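Local atomic coordinates of type IV pilus biogenesis factor PilY1 (PDB entry 3HX6), a protein that primes type IV pilus assembly, stabilises pilus fibres, probably by opposing retraction, binds calcium, apparently needed for twitching motility, and mediates adhesion to host cells. Residues 267-272 with 332-337; 275-280 with 345-350; 411-416 with 445-450; 452-457 with 530-535; 499-502 with 506-509. The protein carries 3 engineered substitutions. One frame throughout, in Å; residues are numbered along the deposited sequence.

Contact 1: residues 267-272 with 332-337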
# COMPACT_ATOMS: atom_id res chain seq x y z
N TYR A 267 -16.80 13.66 19.80
CA TYR A 267 -16.94 15.11 19.61
C TYR A 267 -16.97 15.41 18.12
O TYR A 267 -16.59 14.58 17.30
CB TYR A 267 -15.73 15.87 20.17
CG TYR A 267 -15.44 15.69 21.64
CD1 TYR A 267 -16.24 16.30 22.61
CD2 TYR A 267 -14.33 14.97 22.06
CE1 TYR A 267 -15.94 16.18 23.96
CE2 TYR A 267 -14.01 14.85 23.40
CZ TYR A 267 -14.82 15.46 24.35
OH TYR A 267 -14.50 15.34 25.67
N ALA A 268 -17.40 16.62 17.79
CA ALA A 268 -17.43 17.07 16.41
C ALA A 268 -16.91 18.49 16.47
O ALA A 268 -17.21 19.23 17.40
CB ALA A 268 -18.87 17.05 15.86
N TYR A 269 -16.09 18.85 15.49
CA TYR A 269 -15.53 20.19 15.40
C TYR A 269 -15.91 20.74 14.03
O TYR A 269 -15.81 20.03 13.03
CB TYR A 269 -14.00 20.17 15.52
CG TYR A 269 -13.47 19.76 16.87
CD1 TYR A 269 -13.35 18.42 17.22
CD2 TYR A 269 -13.02 20.72 17.77
CE1 TYR A 269 -12.78 18.03 18.44
CE2 TYR A 269 -12.45 20.35 18.99
CZ TYR A 269 -12.33 19.00 19.32
OH TYR A 269 -11.72 18.64 20.50
N ALA A 270 -16.34 21.99 13.98
CA ALA A 270 -16.73 22.58 12.72
C ALA A 270 -16.67 24.10 12.76
O ALA A 270 -17.05 24.72 13.75
CB ALA A 270 -18.16 22.13 12.36
N GLY A 271 -16.17 24.70 11.69
CA GLY A 271 -16.11 26.15 11.63
C GLY A 271 -17.38 26.63 10.97
O GLY A 271 -18.18 25.82 10.49
N ASP A 272 -17.60 27.94 10.95
CA ASP A 272 -18.79 28.47 10.30
C ASP A 272 -18.42 29.69 9.45
O ASP A 272 -17.26 30.11 9.42
CB ASP A 272 -19.86 28.82 11.35
CG ASP A 272 -19.46 29.96 12.27
OD1 ASP A 272 -20.14 30.13 13.31
OD2 ASP A 272 -18.48 30.68 11.97
N PRO A 332 -11.91 20.87 10.12
CA PRO A 332 -10.71 20.98 10.95
C PRO A 332 -10.03 19.62 10.91
O PRO A 332 -10.61 18.64 10.42
CB PRO A 332 -11.27 21.26 12.35
CG PRO A 332 -12.65 21.79 12.10
CD PRO A 332 -13.12 20.95 10.95
N SER A 333 -8.79 19.56 11.41
CA SER A 333 -8.03 18.33 11.51
C SER A 333 -7.55 18.33 12.95
O SER A 333 -7.33 19.39 13.52
CB SER A 333 -6.82 18.33 10.56
OG SER A 333 -7.21 17.97 9.25
N LEU A 334 -7.41 17.15 13.54
CA LEU A 334 -6.99 17.06 14.94
C LEU A 334 -5.71 16.28 15.12
O LEU A 334 -5.52 15.23 14.51
CB LEU A 334 -8.10 16.39 15.76
CG LEU A 334 -9.49 17.02 15.65
CD1 LEU A 334 -10.51 16.14 16.35
CD2 LEU A 334 -9.49 18.41 16.26
N VAL A 335 -4.82 16.80 15.96
CA VAL A 335 -3.55 16.12 16.25
C VAL A 335 -3.37 16.14 17.76
O VAL A 335 -3.55 17.18 18.40
CB VAL A 335 -2.35 16.85 15.58
CG1 VAL A 335 -1.07 16.09 15.87
CG2 VAL A 335 -2.56 16.95 14.07
N ARG A 336 -3.04 14.99 18.35
CA ARG A 336 -2.85 14.93 19.79
C ARG A 336 -1.73 15.90 20.19
O ARG A 336 -0.68 15.94 19.56
CB ARG A 336 -2.46 13.51 20.24
CG ARG A 336 -2.54 13.32 21.75
CD ARG A 336 -1.93 12.00 22.20
NE ARG A 336 -2.69 10.83 21.77
CZ ARG A 336 -3.84 10.44 22.32
NH1 ARG A 336 -4.38 11.12 23.32
NH2 ARG A 336 -4.45 9.36 21.86
N HIS A 337 -1.97 16.68 21.23
CA HIS A 337 -0.96 17.63 21.69
C HIS A 337 0.31 16.87 22.12
O HIS A 337 0.23 15.75 22.60
CB HIS A 337 -1.52 18.45 22.84
CG HIS A 337 -0.67 19.62 23.22
ND1 HIS A 337 0.44 19.51 24.03
CD2 HIS A 337 -0.76 20.93 22.89
CE1 HIS A 337 0.99 20.70 24.18
NE2 HIS A 337 0.28 21.58 23.50
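Tyr269 presents one face of its ring to Leu334 at a junction between two sheets of the beta-propeller of the PilY1 C-terminal domain. Strand 267-272 is the second strand of a four-stranded antiparallel blade, and 333-336 is one edge strand of the mixed sheet beside it. Leu334 CD2 lies over the middle of that face, 4.0 Å from the centroid of the Tyr269 ring and 13° from the ring normal, which makes a CH-pi contact. The second methyl is displaced toward one side of the ring, with Leu334 CD1 3.6 Å from Tyr269 CE1. Pro332 fills in nearer the backbone: its CG stands 4.0 Å from Tyr269 CB, and its CD packs 3.5 Å from Tyr269 O. With chi1 at -67°, the Tyr269 ring is anti to its own carbonyl carbon, which swings it along the strand and over Leu334 while Pro332 stays beside CB.

In the next shell, Val345 touches both Tyr269 and Leu334, and Leu277 touches both Tyr269 and Pro332. The phenol ends in a hydrogen bond between its OH group and Asp373 OD2, which fixes the far end of the ring. A calcium ion lies about 11 Å from the Leu334 side chain, held by the loop, Asp258 to Asp266, that leads into strand 267-272. Arg255 ties the two segments together from outside: its backbone is hydrogen-bonded to Tyr269, and its NE to Pro332 O.

Contact 2: residues 275-280 with 345-350; sequences GNLWRF and VIFGTG
Leu277 turns its CG anti to the backbone N (chi1 -167°), which carries the branch point over the ring of Phe347. Phe347 in turn holds its ring between its own backbone N and carbonyl carbon (chi1 51°), folded up over the strand with one face toward Leu277. The result is a CH-pi contact made by the branch carbon and not by a methyl tip: Leu277 CG sits 3.7 Å from the centroid of the Phe347 ring, 13° off its normal. The two methyls then part. CD2 leans toward the root of the ring, where Leu277 CD2 and Phe347 CG are 3.5 Å apart, whereas CD1 points at the neighbouring valine, with Leu277 CD1 4.0 Å from Val345 CG1. At the rim farthest from the Phe347 backbone, Leu277 CB comes within 4.0 Å of Phe347 CZ.

All three residues are buried, and the interface between these segments is wholly apolar. Ile371 and Ile328 also touch Phe347, and Leu315 touches Val345. Strand 276-281 is the third of its four-stranded antiparallel blade, and strand 343-348 is the second of the adjoining sheet, an arrangement typical of hydrophobic blade-to-blade packing in a beta-propeller.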
# COMPACT_ATOMS: atom_id res chain seq x y z
N GLY A 275 -16.51 32.49 11.09
CA GLY A 275 -15.15 32.29 11.56
C GLY A 275 -15.06 31.62 12.92
O GLY A 275 -13.98 31.52 13.49
N ASN A 276 -16.19 31.17 13.45
CA ASN A 276 -16.17 30.50 14.74
C ASN A 276 -15.85 29.03 14.55
O ASN A 276 -16.38 28.39 13.65
CB ASN A 276 -17.54 30.61 15.42
CG ASN A 276 -17.98 32.04 15.60
OD1 ASN A 276 -17.38 32.79 16.37
ND2 ASN A 276 -19.03 32.44 14.88
N LEU A 277 -14.97 28.50 15.39
CA LEU A 277 -14.63 27.08 15.32
C LEU A 277 -15.38 26.46 16.50
O LEU A 277 -15.02 26.65 17.66
CB LEU A 277 -13.12 26.86 15.48
CG LEU A 277 -12.52 25.49 15.12
CD1 LEU A 277 -13.10 24.41 16.03
CD2 LEU A 277 -12.80 25.17 13.66
N TRP A 278 -16.45 25.74 16.19
CA TRP A 278 -17.27 25.14 17.23
C TRP A 278 -16.93 23.69 17.55
O TRP A 278 -16.44 22.97 16.70
CB TRP A 278 -18.75 25.16 16.81
CG TRP A 278 -19.27 26.51 16.45
CD1 TRP A 278 -19.41 27.03 15.20
CD2 TRP A 278 -19.73 27.51 17.36
NE1 TRP A 278 -19.92 28.31 15.27
CE2 TRP A 278 -20.12 28.63 16.59
CE3 TRP A 278 -19.84 27.58 18.76
CZ2 TRP A 278 -20.62 29.80 17.16
CZ3 TRP A 278 -20.33 28.75 19.34
CH2 TRP A 278 -20.72 29.85 18.54
N ARG A 279 -17.18 23.30 18.79
CA ARG A 279 -17.02 21.91 19.17
C ARG A 279 -18.38 21.51 19.71
O ARG A 279 -19.09 22.33 20.30
CB ARG A 279 -15.96 21.68 20.25
CG ARG A 279 -15.58 20.19 20.31
CD ARG A 279 -14.70 19.84 21.50
NE ARG A 279 -15.45 19.77 22.74
CZ ARG A 279 -14.90 19.50 23.92
NH1 ARG A 279 -13.59 19.28 24.01
NH2 ARG A 279 -15.66 19.44 25.01
N PHE A 280 -18.74 20.25 19.48
CA PHE A 280 -20.01 19.72 19.93
C PHE A 280 -19.71 18.45 20.70
O PHE A 280 -18.88 17.65 20.28
CB PHE A 280 -20.89 19.39 18.72
CG PHE A 280 -21.16 20.57 17.81
CD1 PHE A 280 -22.32 21.32 17.94
CD2 PHE A 280 -20.23 20.93 16.83
CE1 PHE A 280 -22.57 22.41 17.10
CE2 PHE A 280 -20.46 22.02 15.98
CZ PHE A 280 -21.64 22.76 16.12
N VAL A 345 -6.34 21.59 17.50
CA VAL A 345 -7.36 21.65 16.47
C VAL A 345 -6.85 22.55 15.35
O VAL A 345 -6.62 23.74 15.55
CB VAL A 345 -8.67 22.22 17.04
CG1 VAL A 345 -9.78 22.13 16.00
CG2 VAL A 345 -9.06 21.45 18.31
N ILE A 346 -6.67 21.97 14.17
CA ILE A 346 -6.16 22.72 13.03
C ILE A 346 -7.26 23.05 12.04
O ILE A 346 -8.03 22.18 11.63
CB ILE A 346 -5.04 21.92 12.33
CG1 ILE A 346 -3.95 21.56 13.35
CG2 ILE A 346 -4.46 22.73 11.17
CD1 ILE A 346 -2.86 20.65 12.82
N PHE A 347 -7.34 24.32 11.65
CA PHE A 347 -8.35 24.76 10.69
C PHE A 347 -7.87 25.98 9.93
O PHE A 347 -7.10 26.79 10.46
CB PHE A 347 -9.68 25.07 11.40
CG PHE A 347 -9.54 26.01 12.57
CD1 PHE A 347 -9.06 25.55 13.79
CD2 PHE A 347 -9.87 27.36 12.45
CE1 PHE A 347 -8.92 26.42 14.88
CE2 PHE A 347 -9.74 28.23 13.53
CZ PHE A 347 -9.26 27.76 14.74
N GLY A 348 -8.30 26.10 8.68
CA GLY A 348 -7.91 27.22 7.85
C GLY A 348 -9.13 27.99 7.41
O GLY A 348 -10.24 27.46 7.41
N THR A 349 -8.94 29.25 7.02
CA THR A 349 -10.08 30.05 6.63
C THR A 349 -10.18 30.25 5.12
O THR A 349 -9.20 30.10 4.39
CB THR A 349 -10.03 31.42 7.34
OG1 THR A 349 -8.88 32.15 6.90
CG2 THR A 349 -9.94 31.22 8.85
N GLY A 350 -11.38 30.59 4.68
CA GLY A 350 -11.64 30.82 3.27
C GLY A 350 -13.08 30.49 2.93
O GLY A 350 -13.77 29.80 3.69

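Contact 3: residues 411-416 with 445-450; sequences TIRIAS and KGEMLI
Arg413 reaches Glu447 with NH1 alone, the two side chains running past each other in opposite directions to span backbones whose CA atoms are 13.3 Å apart. Both chains are extended, Arg413 from CG to NE and Glu447 beyond CG, and each needs that length to meet its partner. The salt bridge joins Arg413 NH1 to Glu447 OE1 at 2.8 Å. NH1 approaches Glu447 OE1 on its syn side, but 33° out of the carboxylate plane, and the N-H...O angle of 137° is far from straight. Guanidinium and carboxylate planes are 55° apart, so the pair is not the flat two-pronged kind.

Other bonds make up for the single grip. Tyr481 OH is hydrogen-bonded to both Arg413 NH1 and Glu447 OE2, bracing the two charges together, while Gln400 OE1 takes up Arg413 NE. Such pairing probably stabilises both ionised forms in this buried setting. Trp479 adds a cation-pi contact with Arg413. Within the mixed sheet, strand 521-524 lies between Arg413 on strand 408-415 and Tyr481 on strand 477-483; beyond them Glu447, in the loop before strand 454-456, rests on Thr464 and Thr466 of strand 459-466.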
# COMPACT_ATOMS: atom_id res chain seq x y z
N THR A 411 8.09 25.23 -8.05
CA THR A 411 8.07 26.52 -7.39
C THR A 411 7.67 26.12 -5.97
O THR A 411 6.65 25.46 -5.76
CB THR A 411 7.02 27.50 -7.99
OG1 THR A 411 5.71 27.00 -7.74
CG2 THR A 411 7.24 27.64 -9.48
N ILE A 412 8.49 26.50 -5.00
CA ILE A 412 8.24 26.13 -3.62
C ILE A 412 8.16 27.31 -2.69
O ILE A 412 8.44 28.46 -3.06
CB ILE A 412 9.35 25.17 -3.12
CG1 ILE A 412 10.73 25.83 -3.25
CG2 ILE A 412 9.37 23.91 -3.97
CD1 ILE A 412 11.05 26.87 -2.21
N ARG A 413 7.76 27.03 -1.46
CA ARG A 413 7.68 28.04 -0.43
C ARG A 413 8.30 27.48 0.82
O ARG A 413 8.23 26.27 1.07
CB ARG A 413 6.22 28.44 -0.18
CG ARG A 413 5.67 29.37 -1.25
CD ARG A 413 4.22 29.76 -0.98
NE ARG A 413 3.72 30.66 -2.02
CZ ARG A 413 2.46 31.06 -2.13
NH1 ARG A 413 1.56 30.63 -1.26
NH2 ARG A 413 2.11 31.89 -3.10
N ILE A 414 8.95 28.35 1.59
CA ILE A 414 9.58 27.94 2.84
C ILE A 414 8.88 28.68 3.96
O ILE A 414 8.61 29.88 3.86
CB ILE A 414 11.09 28.28 2.86
CG1 ILE A 414 11.84 27.38 1.88
CG2 ILE A 414 11.66 28.10 4.27
CD1 ILE A 414 12.24 28.09 0.61
N ALA A 415 8.57 27.95 5.02
CA ALA A 415 7.89 28.53 6.17
C ALA A 415 8.88 28.70 7.31
O ALA A 415 9.92 28.04 7.34
CB ALA A 415 6.75 27.61 6.60
N SER A 416 8.54 29.58 8.24
CA SER A 416 9.35 29.83 9.42
C SER A 416 9.26 28.58 10.30
O SER A 416 8.47 27.68 10.02
CB SER A 416 8.82 31.03 10.19
OG SER A 416 7.45 30.85 10.53
N LYS A 445 -2.68 37.77 -1.79
CA LYS A 445 -3.10 37.27 -3.09
C LYS A 445 -4.48 36.62 -2.97
O LYS A 445 -5.03 36.12 -3.95
CB LYS A 445 -2.10 36.24 -3.62
CG LYS A 445 -0.73 36.80 -4.01
CD LYS A 445 -0.86 37.87 -5.08
CE LYS A 445 0.42 37.99 -5.90
NZ LYS A 445 1.63 38.17 -5.06
N GLY A 446 -5.02 36.61 -1.76
CA GLY A 446 -6.31 35.99 -1.55
C GLY A 446 -6.21 34.48 -1.48
O GLY A 446 -7.16 33.76 -1.82
N GLU A 447 -5.05 33.97 -1.07
CA GLU A 447 -4.87 32.53 -0.95
C GLU A 447 -5.77 32.08 0.19
O GLU A 447 -5.85 32.74 1.23
CB GLU A 447 -3.41 32.20 -0.63
CG GLU A 447 -3.11 30.70 -0.47
CD GLU A 447 -1.63 30.43 -0.23
OE1 GLU A 447 -0.86 31.40 -0.14
OE2 GLU A 447 -1.24 29.24 -0.13
N MET A 448 -6.48 30.98 0.01
CA MET A 448 -7.36 30.50 1.07
C MET A 448 -7.49 28.99 1.13
O MET A 448 -7.08 28.28 0.22
CB MET A 448 -8.74 31.14 0.90
CG MET A 448 -9.32 30.98 -0.49
SD MET A 448 -10.90 31.81 -0.67
CE MET A 448 -11.74 30.64 -1.70
N LEU A 449 -8.04 28.51 2.24
CA LEU A 449 -8.25 27.09 2.44
C LEU A 449 -9.72 26.72 2.27
O LEU A 449 -10.56 27.24 3.00
CB LEU A 449 -7.82 26.67 3.84
CG LEU A 449 -7.92 25.16 4.09
CD1 LEU A 449 -6.72 24.50 3.45
CD2 LEU A 449 -7.96 24.84 5.58
N ILE A 450 -10.05 25.85 1.32
CA ILE A 450 -11.44 25.42 1.22
C ILE A 450 -11.55 23.89 1.23
O ILE A 450 -12.61 23.35 1.49
CB ILE A 450 -12.18 26.00 -0.04
CG1 ILE A 450 -11.78 25.24 -1.30
CG2 ILE A 450 -11.90 27.50 -0.17
CD1 ILE A 450 -10.43 25.56 -1.83

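Contact 4: residues 452-457 with 530-535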
# COMPACT_ATOMS: atom_id res chain seq x y z
N ASP A 452 -10.46 19.99 2.63
CA ASP A 452 -10.08 19.35 3.88
C ASP A 452 -8.59 19.02 3.89
O ASP A 452 -7.96 18.86 2.84
CB ASP A 452 -10.89 18.08 4.11
CG ASP A 452 -12.35 18.37 4.41
OD1 ASP A 452 -12.75 19.56 4.38
OD2 ASP A 452 -13.10 17.41 4.68
N MET A 453 -8.04 18.90 5.09
CA MET A 453 -6.63 18.62 5.27
C MET A 453 -6.40 17.20 5.75
O MET A 453 -7.34 16.50 6.12
CB MET A 453 -6.04 19.60 6.28
CG MET A 453 -6.38 21.06 5.99
SD MET A 453 -5.65 22.15 7.22
CE MET A 453 -6.99 22.27 8.41
N ILE A 454 -5.13 16.79 5.76
CA ILE A 454 -4.77 15.45 6.18
C ILE A 454 -3.65 15.49 7.22
O ILE A 454 -2.54 15.94 6.93
CB ILE A 454 -4.27 14.60 4.99
CG1 ILE A 454 -5.35 14.57 3.90
CG2 ILE A 454 -3.93 13.19 5.46
CD1 ILE A 454 -4.81 14.18 2.52
N ALA A 455 -3.96 15.03 8.42
CA ALA A 455 -2.98 15.00 9.49
C ALA A 455 -2.52 13.56 9.65
O ALA A 455 -3.34 12.66 9.87
CB ALA A 455 -3.60 15.51 10.79
N ILE A 456 -1.22 13.32 9.51
CA ILE A 456 -0.68 11.98 9.63
C ILE A 456 0.69 12.05 10.29
O ILE A 456 1.51 12.90 9.93
CB ILE A 456 -0.56 11.29 8.24
CG1 ILE A 456 0.05 9.89 8.40
CG2 ILE A 456 0.26 12.14 7.29
CD1 ILE A 456 0.06 9.07 7.11
N GLY A 457 0.93 11.16 11.24
CA GLY A 457 2.21 11.17 11.93
C GLY A 457 2.49 12.54 12.51
O GLY A 457 1.68 13.10 13.25
N LEU A 530 -6.83 17.08 -2.14
CA LEU A 530 -5.76 16.23 -1.64
C LEU A 530 -6.28 14.90 -1.15
O LEU A 530 -7.29 14.82 -0.45
CB LEU A 530 -4.99 16.92 -0.50
CG LEU A 530 -3.99 18.02 -0.84
CD1 LEU A 530 -3.19 18.35 0.42
CD2 LEU A 530 -3.05 17.58 -1.95
N THR A 531 -5.58 13.84 -1.53
CA THR A 531 -5.93 12.49 -1.12
C THR A 531 -4.66 11.84 -0.60
O THR A 531 -3.57 12.08 -1.11
CB THR A 531 -6.48 11.66 -2.29
OG1 THR A 531 -7.70 12.24 -2.76
CG2 THR A 531 -6.74 10.23 -1.85
N LEU A 532 -4.81 11.01 0.43
CA LEU A 532 -3.67 10.32 1.01
C LEU A 532 -3.83 8.85 0.69
O LEU A 532 -4.88 8.26 0.93
CB LEU A 532 -3.65 10.54 2.53
CG LEU A 532 -2.53 9.95 3.40
CD1 LEU A 532 -2.72 8.47 3.56
CD2 LEU A 532 -1.18 10.26 2.78
N SER A 533 -2.79 8.25 0.12
CA SER A 533 -2.82 6.84 -0.23
C SER A 533 -1.45 6.21 -0.01
O SER A 533 -0.54 6.86 0.50
CB SER A 533 -3.24 6.65 -1.69
OG SER A 533 -2.28 7.20 -2.57
N THR A 534 -1.32 4.95 -0.40
CA THR A 534 -0.08 4.23 -0.24
C THR A 534 0.37 3.63 -1.56
O THR A 534 -0.33 2.80 -2.14
CB THR A 534 -0.23 3.10 0.78
OG1 THR A 534 -0.64 3.65 2.04
CG2 THR A 534 1.08 2.35 0.95
N ASN A 535 1.53 4.06 -2.05
CA ASN A 535 2.05 3.53 -3.30
C ASN A 535 2.54 2.12 -3.00
O ASN A 535 3.15 1.88 -1.96
CB ASN A 535 3.21 4.38 -3.82
CG ASN A 535 3.53 4.11 -5.28
OD1 ASN A 535 2.69 4.32 -6.15
ND2 ASN A 535 4.74 3.63 -5.55
O HOH W 1 -8.66 17.17 0.86
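Leu530 meets Ile454 where one edge strand of the ten-stranded mixed sheet, 454-456, faces an edge strand of the small three-stranded antiparallel sheet, 531-535. Leu530 CB lies 4.1 Å from Ile454 CD1. Its carbonyl is also used: a water molecule donates one hydrogen to Leu530 O at 3.0 Å and another to Asp452 O at 2.7 Å, bridging two backbone acceptors that could not bond to each other. Thr531 turns its side chain away and contributes backbone, its carbonyl carbon packing 3.9 Å from Ile454 CD1.

Leu532 gives the largest patch on this strand. Two branches of Ile454 converge on it from one side: CD1 stands 3.8 Å from Leu532 CB, and CG2 lies 4.0 Å from the same Leu532 CB. The isoleucine manages this because CG1 is anti to its carbonyl carbon (chi1 -56°), which sends CD1 back along the chain toward Leu530 while CG2 stays over Leu532. Further on, Thr534 leaves this contact and hydrogen-bonds through OG1 to Glu536 O of the second subunit.

Each strand spends its backbone bonds within its own sheet, Ile454 pairing with Leu461 and Thr531 with Cys543, a half of the Cys543-Cys548 disulfide. The two sheets are therefore joined here by aliphatic packing around one isoleucine, with a single water as the polar link.

Contact 5: residues 499-502 with 506-509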
# COMPACT_ATOMS: atom_id res chain seq x y z
N ALA A 499 11.81 15.39 -5.53
CA ALA A 499 12.76 14.98 -6.56
C ALA A 499 12.37 13.73 -7.34
O ALA A 499 13.18 13.21 -8.10
CB ALA A 499 14.12 14.77 -5.92
N ARG A 500 11.14 13.26 -7.17
CA ARG A 500 10.68 12.07 -7.87
C ARG A 500 11.64 10.90 -7.64
O ARG A 500 11.96 10.16 -8.57
CB ARG A 500 10.56 12.33 -9.38
CG ARG A 500 9.47 13.30 -9.77
CD ARG A 500 9.36 13.41 -11.28
NE ARG A 500 8.30 14.34 -11.67
CZ ARG A 500 8.03 14.68 -12.92
NH1 ARG A 500 8.73 14.17 -13.93
NH2 ARG A 500 7.04 15.53 -13.17
N GLN A 501 12.09 10.74 -6.40
CA GLN A 501 13.02 9.67 -6.05
C GLN A 501 12.33 8.37 -5.65
O GLN A 501 12.92 7.30 -5.73
CB GLN A 501 13.92 10.12 -4.89
CG GLN A 501 14.87 11.24 -5.25
CD GLN A 501 15.79 10.85 -6.39
OE1 GLN A 501 16.62 9.95 -6.25
NE2 GLN A 501 15.65 11.52 -7.52
N GLY A 502 11.08 8.47 -5.21
CA GLY A 502 10.37 7.28 -4.78
C GLY A 502 10.53 7.17 -3.27
O GLY A 502 9.99 6.27 -2.63
N SER A 506 17.20 14.04 1.23
CA SER A 506 17.75 15.39 1.12
C SER A 506 17.70 16.03 -0.26
O SER A 506 17.84 17.25 -0.38
CB SER A 506 19.21 15.39 1.61
OG SER A 506 20.02 14.62 0.75
N LYS A 507 17.50 15.23 -1.30
CA LYS A 507 17.41 15.76 -2.66
C LYS A 507 16.21 16.70 -2.78
O LYS A 507 16.12 17.50 -3.72
CB LYS A 507 17.26 14.63 -3.67
CG LYS A 507 18.54 13.89 -4.02
CD LYS A 507 18.26 12.83 -5.09
CE LYS A 507 19.54 12.21 -5.61
NZ LYS A 507 20.31 11.57 -4.51
N SER A 508 15.28 16.60 -1.83
CA SER A 508 14.09 17.44 -1.87
C SER A 508 14.18 18.67 -0.97
O SER A 508 13.28 19.50 -0.96
CB SER A 508 12.86 16.62 -1.49
OG SER A 508 12.62 15.61 -2.45
N ASP A 509 15.28 18.78 -0.22
CA ASP A 509 15.44 19.93 0.66
C ASP A 509 15.86 21.16 -0.13
O ASP A 509 16.27 21.06 -1.28
CB ASP A 509 16.44 19.62 1.77
CG ASP A 509 15.90 18.62 2.77
OD1 ASP A 509 14.66 18.47 2.83
OD2 ASP A 509 16.71 17.99 3.49
O HOH W 2 17.61 9.63 -4.05
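This is a local contact within one long loop between strands 477-483 and 510-511, in which a short 3-10 turn at 506-508 folds back on residues 499-501, far from the centre of the chain. One direct hydrogen bond joins the two sides: Ala499 N donates to Ser508 OG over 3.2 Å, at a bent N-H...O angle of 140°. The same hydroxyl oxygen is also hydrogen-bonded to Leu498 N, so Ser508 gathers two successive backbone amides. Beside it the methyl of Ala499 packs on the root of the lysine, with Ala499 CB 3.9 Å from Lys507 CB.

Farther out, Gln501 and Lys507 cross at about a right angle, and the aliphatic lysine chain lies against the flat amide, Lys507 CD being 3.4 Å from Gln501 CD. The amide is held for this by its own segment. A bend at chi2 (-59°) curls Gln501 back so that NE2 donates to Ala499 O, 3.0 Å away, reaching it from above the carbonyl plane. In the 3-10 turn, Asp509 N closes onto Ser506 O at 3.0 Å.

Asp497 steadies the first side, its carboxylate oxygens taking the amides of Gln501 and Gly502. Ala406 touches both Ala499 and Gln501, Tyr63 of the second subunit packs on Gln501, and Arg500 rests on Thr408 and Arg410 of strand 408-415.

Contacts 1 and 2 form one buried apolar seam: they use neighbouring strands of the same two sheets, their segments alternate along the chain, and Trp278 N probably bonds to Ala270 O between them. Contact 3 is buried too, but polar, a charged pair between a strand of the larger mixed sheet and a loop packed on it; its Leu449 N is probably hydrogen-bonded to Thr349 O of contact 2. Contact 4 lies at the surface and reaches the same mixed sheet, touching contact 1 where Val335 packs on Ala455; its packing is aliphatic, with a water at one end. Contact 5, nested in the loop that contact 4 closes, is peripheral and mixed in chemistry. Contacts 4 and 5 both lie beside the second subunit.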